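4-hydroxybenzoyl-CoA thioesterase (Staphylococcus aureus, PDB 6FDG) probably hydrolyses the thioester of 1,4-dihydroxy-2-naphthoyl-CoA (DHNA-CoA) in the vitamin K2 pathway, as a hotdog-fold acyl-CoA thioesterase. Local coordinates at residues M1-R11 with V136-I148. Numbering follows the deposited sequence.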
ATOM      1  N   MET A   1     -28.972 -10.282 -12.466  1.00 25.64           N
ATOM      2  CA  MET A   1     -28.145  -9.181 -12.928  1.00 23.24           C
ATOM      3  C   MET A   1     -27.098  -9.669 -13.942  1.00 20.95           C
ATOM      4  O   MET A   1     -26.777 -10.880 -14.037  1.00 21.46           O
ATOM      5  CB  MET A   1     -27.398  -8.557 -11.779  1.00 25.89           C
ATOM      6  CG  MET A   1     -28.084  -8.097 -10.533  1.00 32.64           C
ATOM      7  SD  MET A   1     -29.283  -6.843 -10.962  1.00 40.96           S
ATOM      8  CE  MET A   1     -30.158  -6.666  -9.430  1.00 43.98           C
ATOM      9  N   ILE A   2     -26.622  -8.734 -14.753  1.00 19.25           N
ATOM     10  CA  ILE A   2     -25.483  -8.873 -15.594  1.00 17.76           C
ATOM     11  C   ILE A   2     -24.229  -8.745 -14.734  1.00 17.65           C
ATOM     12  O   ILE A   2     -24.102  -7.698 -14.028  1.00 18.38           O
ATOM     13  CB  ILE A   2     -25.466  -7.806 -16.703  1.00 20.13           C
ATOM     14  CG1 ILE A   2     -26.687  -7.846 -17.677  1.00 27.63           C
ATOM     15  CG2 ILE A   2     -24.166  -7.834 -17.455  1.00 23.13           C
ATOM     16  CD1 ILE A   2     -27.360  -9.099 -17.823  1.00 29.71           C
ATOM     17  N   TYR A   3     -23.346  -9.676 -14.685  1.00 16.35           N
ATOM     18  CA  TYR A   3     -22.207  -9.632 -13.779  1.00 15.58           C
ATOM     19  C   TYR A   3     -20.982 -10.182 -14.341  1.00 16.37           C
ATOM     20  O   TYR A   3     -21.013 -10.957 -15.347  1.00 18.28           O
ATOM     21  CB  TYR A   3     -22.530 -10.347 -12.488  1.00 17.55           C
ATOM     22  CG  TYR A   3     -22.710 -11.913 -12.579  1.00 18.06           C
ATOM     23  CD1 TYR A   3     -21.688 -12.762 -12.451  1.00 18.22           C
ATOM     24  CD2 TYR A   3     -23.963 -12.457 -12.915  1.00 21.58           C
ATOM     25  CE1 TYR A   3     -21.817 -14.211 -12.591  1.00 20.02           C
ATOM     26  CE2 TYR A   3     -24.143 -13.851 -13.075  1.00 21.20           C
ATOM     27  CZ  TYR A   3     -23.042 -14.637 -12.952  1.00 22.25           C
ATOM     28  OH  TYR A   3     -23.130 -16.066 -13.032  1.00 23.84           O
ATOM     29  N   SER A   4     -19.783  -9.840 -13.855  1.00 16.29           N
ATOM     30  CA  SER A   4     -18.527 -10.413 -14.172  1.00 16.03           C
ATOM     31  C   SER A   4     -18.015 -11.228 -12.941  1.00 16.16           C
ATOM     32  O   SER A   4     -18.432 -10.983 -11.809  1.00 16.95           O
ATOM     33  CB  SER A   4     -17.488  -9.377 -14.612  1.00 18.43           C
ATOM     34  OG  SER A   4     -17.327  -8.443 -13.570  1.00 18.48           O
ATOM     35  N   ILE A   5     -17.091 -12.170 -13.229  1.00 17.08           N
ATOM     36  CA  ILE A   5     -16.309 -12.851 -12.203  1.00 18.12           C
ATOM     37  C   ILE A   5     -14.890 -12.649 -12.451  1.00 17.39           C
ATOM     38  O   ILE A   5     -14.371 -12.872 -13.574  1.00 17.93           O
ATOM     39  CB  ILE A   5     -16.591 -14.425 -12.190  1.00 18.07           C
ATOM     40  CG1 ILE A   5     -18.041 -14.657 -11.915  1.00 19.78           C
ATOM     41  CG2 ILE A   5     -15.615 -15.109 -11.175  1.00 19.78           C
ATOM     42  CD1 ILE A   5     -18.513 -14.417 -10.557  1.00 20.14           C
ATOM     43  N   THR A   6     -14.163 -12.113 -11.438  1.00 16.52           N
ATOM     44  CA  THR A   6     -12.764 -11.884 -11.517  1.00 16.70           C
ATOM     45  C   THR A   6     -12.024 -12.721 -10.519  1.00 18.94           C
ATOM     46  O   THR A   6     -12.329 -12.660  -9.300  1.00 18.78           O
ATOM     47  CB  THR A   6     -12.472 -10.391 -11.214  1.00 18.05           C
ATOM     48  OG1 THR A   6     -13.287  -9.538 -12.011  1.00 18.65           O
ATOM     49  CG2 THR A   6     -11.004 -10.037 -11.398  1.00 20.34           C
ATOM     50  N   GLU A   7     -10.976 -13.417 -10.914  1.00 18.13           N
ATOM     51  CA  GLU A   7     -10.165 -14.201  -9.968  1.00 20.02           C
ATOM     52  C   GLU A   7      -8.977 -13.333  -9.542  1.00 17.67           C
ATOM     53  O   GLU A   7      -8.289 -12.726 -10.374  1.00 20.11           O
ATOM     54  CB  GLU A   7      -9.648 -15.465 -10.658  1.00 23.82           C
ATOM     55  CG  GLU A   7     -10.786 -16.414 -11.051  1.00 33.22           C
ATOM     56  CD  GLU A   7     -10.222 -17.776 -11.516  1.00 44.85           C
ATOM     57  OE1 GLU A   7      -9.656 -18.486 -10.660  1.00 60.18           O
ATOM     58  OE2 GLU A   7     -10.304 -18.087 -12.726  1.00 54.27           O
ATOM     59  N   ILE A   8      -8.719 -13.328  -8.238  1.00 16.59           N
ATOM     60  CA  ILE A   8      -7.616 -12.628  -7.637  1.00 17.81           C
ATOM     61  C   ILE A   8      -6.867 -13.591  -6.712  1.00 18.25           C
ATOM     62  O   ILE A   8      -7.487 -14.273  -5.904  1.00 20.14           O
ATOM     63  CB  ILE A   8      -8.119 -11.388  -6.848  1.00 17.80           C
ATOM     64  CG1 ILE A   8      -8.893 -10.439  -7.790  1.00 17.81           C
ATOM     65  CG2 ILE A   8      -6.956 -10.730  -6.096  1.00 20.09           C
ATOM     66  CD1 ILE A   8      -9.400  -9.189  -7.082  1.00 18.73           C
ATOM     67  N   GLU A   9      -5.565 -13.613  -6.813  1.00 17.47           N
ATOM     68  CA  GLU A   9      -4.760 -14.430  -5.884  1.00 18.15           C
ATOM     69  C   GLU A   9      -4.151 -13.485  -4.863  1.00 19.06           C
ATOM     70  O   GLU A   9      -3.432 -12.555  -5.226  1.00 18.80           O
ATOM     71  CB  GLU A   9      -3.656 -15.146  -6.660  1.00 21.07           C
ATOM     72  CG  GLU A   9      -2.777 -15.981  -5.750  1.00 28.52           C
ATOM     73  CD  GLU A   9      -2.360 -17.298  -6.363  1.00 43.62           C
ATOM     74  OE1 GLU A   9      -1.960 -17.325  -7.543  1.00 49.32           O
ATOM     75  OE2 GLU A   9      -2.492 -18.335  -5.674  1.00 55.44           O
ATOM     76  N   ALA A  10      -4.436 -13.711  -3.588  1.00 16.62           N
ATOM     77  CA  ALA A  10      -3.927 -12.889  -2.534  1.00 17.40           C
ATOM     78  C   ALA A  10      -2.427 -12.857  -2.535  1.00 17.09           C
ATOM     79  O   ALA A  10      -1.740 -13.879  -2.869  1.00 19.95           O
ATOM     80  CB  ALA A  10      -4.444 -13.372  -1.207  1.00 19.40           C
ATOM     81  N   ARG A  11      -1.818 -11.758  -2.134  1.00 16.04           N
ATOM     82  CA  ARG A  11      -0.374 -11.597  -2.045  1.00 16.04           C
ATOM     83  C   ARG A  11       0.041 -11.539  -0.592  1.00 15.98           C
ATOM     84  O   ARG A  11      -0.661 -11.030   0.247  1.00 16.45           O
ATOM     85  CB  ARG A  11       0.043 -10.261  -2.724  1.00 16.38           C
ATOM     86  CG  ARG A  11      -0.199 -10.287  -4.230  1.00 16.29           C
ATOM     87  CD  ARG A  11      -0.127  -8.896  -4.789  1.00 16.62           C
ATOM     88  NE  ARG A  11      -0.222  -8.890  -6.235  1.00 17.43           N
ATOM     89  CZ  ARG A  11      -0.107  -7.816  -7.037  1.00 16.72           C
ATOM     90  NH1 ARG A  11       0.145  -6.684  -6.512  1.00 17.16           N
ATOM     91  NH2 ARG A  11      -0.130  -8.029  -8.335  1.00 18.79           N
ATOM     92  N   VAL A 136     -27.642  -2.492 -20.161  1.00 20.05           N
ATOM     93  CA  VAL A 136     -27.478  -3.352 -18.972  1.00 18.14           C
ATOM     94  C   VAL A 136     -28.439  -3.030 -17.932  1.00 18.25           C
ATOM     95  O   VAL A 136     -29.000  -3.904 -17.271  1.00 20.07           O
ATOM     96  CB  VAL A 136     -25.960  -3.334 -18.527  1.00 18.92           C
ATOM     97  CG1 VAL A 136     -25.855  -3.980 -17.160  1.00 19.72           C
ATOM     98  CG2 VAL A 136     -25.089  -4.042 -19.516  1.00 22.03           C
ATOM     99  N   GLN A 137     -28.653  -1.749 -17.622  1.00 19.35           N
ATOM    100  CA  GLN A 137     -29.551  -1.359 -16.596  1.00 19.30           C
ATOM    101  C   GLN A 137     -31.023  -1.901 -16.852  1.00 19.83           C
ATOM    102  O   GLN A 137     -31.705  -2.389 -15.943  1.00 21.85           O
ATOM    103  CB  GLN A 137     -29.668   0.207 -16.379  1.00 20.84           C
ATOM    104  CG  GLN A 137     -30.599   0.648 -15.284  1.00 24.45           C
ATOM    105  CD  GLN A 137     -30.128   0.137 -13.975  1.00 28.71           C
ATOM    106  OE1 GLN A 137     -29.076   0.560 -13.472  1.00 25.12           O
ATOM    107  NE2 GLN A 137     -30.830  -0.810 -13.392  1.00 30.92           N
ATOM    108  N   ALA A 138     -31.411  -1.776 -18.097  1.00 21.73           N
ATOM    109  CA  ALA A 138     -32.760  -2.288 -18.474  1.00 22.88           C
ATOM    110  C   ALA A 138     -32.825  -3.807 -18.299  1.00 24.33           C
ATOM    111  O   ALA A 138     -33.826  -4.344 -17.753  1.00 26.38           O
ATOM    112  CB  ALA A 138     -33.031  -1.869 -19.915  1.00 25.41           C
ATOM    113  N   LEU A 139     -31.759  -4.505 -18.702  1.00 21.51           N
ATOM    114  CA  LEU A 139     -31.727  -5.999 -18.536  1.00 23.20           C
ATOM    115  C   LEU A 139     -31.780  -6.370 -17.059  1.00 24.49           C
ATOM    116  O   LEU A 139     -32.436  -7.315 -16.601  1.00 24.03           O
ATOM    117  CB  LEU A 139     -30.543  -6.587 -19.222  1.00 23.39           C
ATOM    118  CG  LEU A 139     -30.501  -6.489 -20.736  1.00 25.87           C
ATOM    119  CD1 LEU A 139     -29.177  -6.899 -21.328  1.00 26.24           C
ATOM    120  CD2 LEU A 139     -31.730  -7.278 -21.356  1.00 29.89           C
ATOM    121  N   ASN A 140     -30.981  -5.627 -16.232  1.00 20.83           N
ATOM    122  CA  ASN A 140     -30.962  -5.849 -14.793  1.00 21.81           C
ATOM    123  C   ASN A 140     -32.357  -5.620 -14.227  1.00 24.25           C
ATOM    124  O   ASN A 140     -32.852  -6.442 -13.415  1.00 24.23           O
ATOM    125  CB  ASN A 140     -29.930  -4.910 -14.065  1.00 20.26           C
ATOM    126  CG  ASN A 140     -28.557  -5.339 -14.268  1.00 20.65           C
ATOM    127  OD1 ASN A 140     -28.276  -6.439 -14.695  1.00 22.50           O
ATOM    128  ND2 ASN A 140     -27.602  -4.457 -14.039  1.00 20.54           N
ATOM    129  N   ASN A 141     -33.076  -4.576 -14.644  1.00 23.22           N
ATOM    130  CA  ASN A 141     -34.456  -4.312 -14.142  1.00 26.58           C
ATOM    131  C   ASN A 141     -35.422  -5.414 -14.536  1.00 27.66           C
ATOM    132  O   ASN A 141     -36.353  -5.632 -13.741  1.00 31.63           O
ATOM    133  CB  ASN A 141     -34.944  -3.007 -14.713  1.00 26.71           C
ATOM    134  CG  ASN A 141     -34.237  -1.799 -14.124  1.00 29.16           C
ATOM    135  OD1 ASN A 141     -33.640  -1.899 -13.054  1.00 29.34           O
ATOM    136  ND2 ASN A 141     -34.309  -0.651 -14.828  1.00 33.00           N
ATOM    137  N   GLU A 142     -35.137  -6.059 -15.650  1.00 26.43           N
ATOM    138  CA  GLU A 142     -35.981  -7.267 -16.124  1.00 30.91           C
ATOM    139  C   GLU A 142     -35.595  -8.563 -15.474  1.00 31.75           C
ATOM    140  O   GLU A 142     -36.259  -9.555 -15.689  1.00 35.60           O
ATOM    141  CB  GLU A 142     -35.843  -7.403 -17.627  1.00 33.36           C
ATOM    142  CG  GLU A 142     -36.382  -6.191 -18.351  1.00 36.44           C
ATOM    143  CD  GLU A 142     -36.000  -6.041 -19.793  1.00 48.91           C
ATOM    144  OE1 GLU A 142     -35.408  -6.959 -20.402  1.00 53.77           O
ATOM    145  OE2 GLU A 142     -36.253  -4.931 -20.314  1.00 52.31           O
ATOM    146  N   GLY A 143     -34.540  -8.589 -14.674  1.00 29.53           N
ATOM    147  CA  GLY A 143     -34.105  -9.735 -13.942  1.00 31.15           C
ATOM    148  C   GLY A 143     -33.339 -10.701 -14.744  1.00 26.33           C
ATOM    149  O   GLY A 143     -33.132 -11.856 -14.275  1.00 29.12           O
ATOM    150  N   LYS A 144     -32.747 -10.298 -15.847  1.00 24.82           N
ATOM    151  CA  LYS A 144     -31.799 -11.105 -16.563  1.00 24.24           C
ATOM    152  C   LYS A 144     -30.572 -11.465 -15.746  1.00 26.00           C
ATOM    153  O   LYS A 144     -30.124 -10.607 -14.923  1.00 23.58           O
ATOM    154  CB  LYS A 144     -31.267 -10.433 -17.825  1.00 27.62           C
ATOM    155  CG  LYS A 144     -31.959 -10.637 -19.141  1.00 35.60           C
ATOM    156  CD  LYS A 144     -33.297 -10.033 -19.077  1.00 40.67           C
ATOM    157  CE  LYS A 144     -34.058 -10.394 -20.360  1.00 41.75           C
ATOM    158  NZ  LYS A 144     -35.344  -9.682 -20.266  1.00 44.88           N
ATOM    159  N   ILE A 145     -30.070 -12.692 -15.844  1.00 24.26           N
ATOM    160  CA  ILE A 145     -28.943 -13.213 -15.150  1.00 22.74           C
ATOM    161  C   ILE A 145     -27.957 -13.666 -16.188  1.00 25.22           C
ATOM    162  O   ILE A 145     -28.140 -14.713 -16.930  1.00 24.21           O
ATOM    163  CB  ILE A 145     -29.255 -14.374 -14.163  1.00 26.42           C
ATOM    164  CG1 ILE A 145     -30.314 -13.876 -13.196  1.00 29.77           C
ATOM    165  CG2 ILE A 145     -27.948 -14.865 -13.527  1.00 26.55           C
ATOM    166  CD1 ILE A 145     -30.924 -14.903 -12.254  1.00 33.66           C
ATOM    167  N   VAL A 146     -26.833 -13.017 -16.416  1.00 22.50           N
ATOM    168  CA  VAL A 146     -25.839 -13.348 -17.383  1.00 23.03           C
ATOM    169  C   VAL A 146     -24.406 -13.099 -16.884  1.00 21.76           C
ATOM    170  O   VAL A 146     -24.203 -11.900 -16.377  1.00 21.72           O
ATOM    171  CB  VAL A 146     -26.063 -12.444 -18.689  1.00 26.85           C
ATOM    172  CG1 VAL A 146     -25.034 -12.731 -19.763  1.00 30.55           C
ATOM    173  CG2 VAL A 146     -27.498 -12.567 -19.184  1.00 29.10           C
ATOM    174  N   GLU A 147     -23.438 -13.946 -17.033  1.00 20.00           N
ATOM    175  CA  GLU A 147     -22.055 -13.639 -16.793  1.00 20.83           C
ATOM    176  C   GLU A 147     -21.447 -13.135 -18.004  1.00 22.67           C
ATOM    177  O   GLU A 147     -21.349 -13.916 -19.052  1.00 25.26           O
ATOM    178  CB  GLU A 147     -21.244 -14.800 -16.281  1.00 20.90           C
ATOM    179  CG  GLU A 147     -19.816 -14.513 -15.838  1.00 21.54           C
ATOM    180  CD  GLU A 147     -18.765 -15.629 -15.682  1.00 30.15           C
ATOM    181  OE1 GLU A 147     -19.112 -16.779 -15.805  1.00 37.94           O
ATOM    182  OE2 GLU A 147     -17.514 -15.412 -15.562  1.00 28.04           O
ATOM    183  N   ILE A 148     -20.960 -11.901 -18.066  1.00 19.14           N
ATOM    184  CA  ILE A 148     -20.214 -11.427 -19.211  1.00 18.68           C
ATOM    185  C   ILE A 148     -18.839 -11.886 -19.155  1.00 19.00           C
ATOM    186  O   ILE A 148     -18.199 -12.042 -18.100  1.00 20.11           O
ATOM    187  CB  ILE A 148     -20.302  -9.876 -19.337  1.00 18.24           C
ATOM    188  CG1 ILE A 148     -19.762  -9.165 -18.052  1.00 19.36           C
ATOM    189  CG2 ILE A 148     -21.754  -9.497 -19.660  1.00 20.67           C
ATOM    190  CD1 ILE A 148     -19.651  -7.647 -18.233  1.00 21.19           C
TER
HETATM  191  O   HOH W   1     -24.583  -5.039 -14.161  1.00 16.91           O
HETATM  192  O   HOH W   2     -20.806 -17.579 -12.875  1.00 27.62           O
HETATM  193  O   HOH W   3     -16.609 -12.948 -16.038  1.00 19.32           O
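Ile2 N donates to Asn140 OD1 (2.8 Å, N-H...O 169°), while a water links Ile2 O to Asn140 ND2, so both ends of the Asn140 amide are used and its rotation is fixed. A chi1 of -61° and a nearly eclipsed chi2 of -25° set Ile2 CD1 3.7 Å from Val146 CB; on the other branch, Ile2 CG2 reaches Ile148 CG2 at 3.7 Å. The Met1 side chain crosses that of Asn140 at about a right angle, with Met1 SD 3.7 Å from Asn140 CG, and Met1 N donates to Lys144 O. Tyr3 N to Val146 O (2.9 Å) and Ile148 N to Tyr3 O (2.9 Å) establish parallel pairing, Tyr3 bonding to the residues flanking its bridge partner Glu147. Glu147 CA lies 4.1 Å above the Tyr3 ring plane, over its centre; Glu147 CB adds an off-centre CH-pi contact, and Ile145 CG2 touches the ring edge. Gly143, with positive phi, first leaves the helical conformation in a Schellman motif (Gly143 N to Asn140 O, Lys144 N to Leu139 O). Strand 146-147 thus adds a short parallel strand beside strand 2-9 to an otherwise antiparallel hotdog sheet, and Val136, touching Ile2, packs on Tyr37 and Leu41 of helix 26-41, the long helix this sheet wraps.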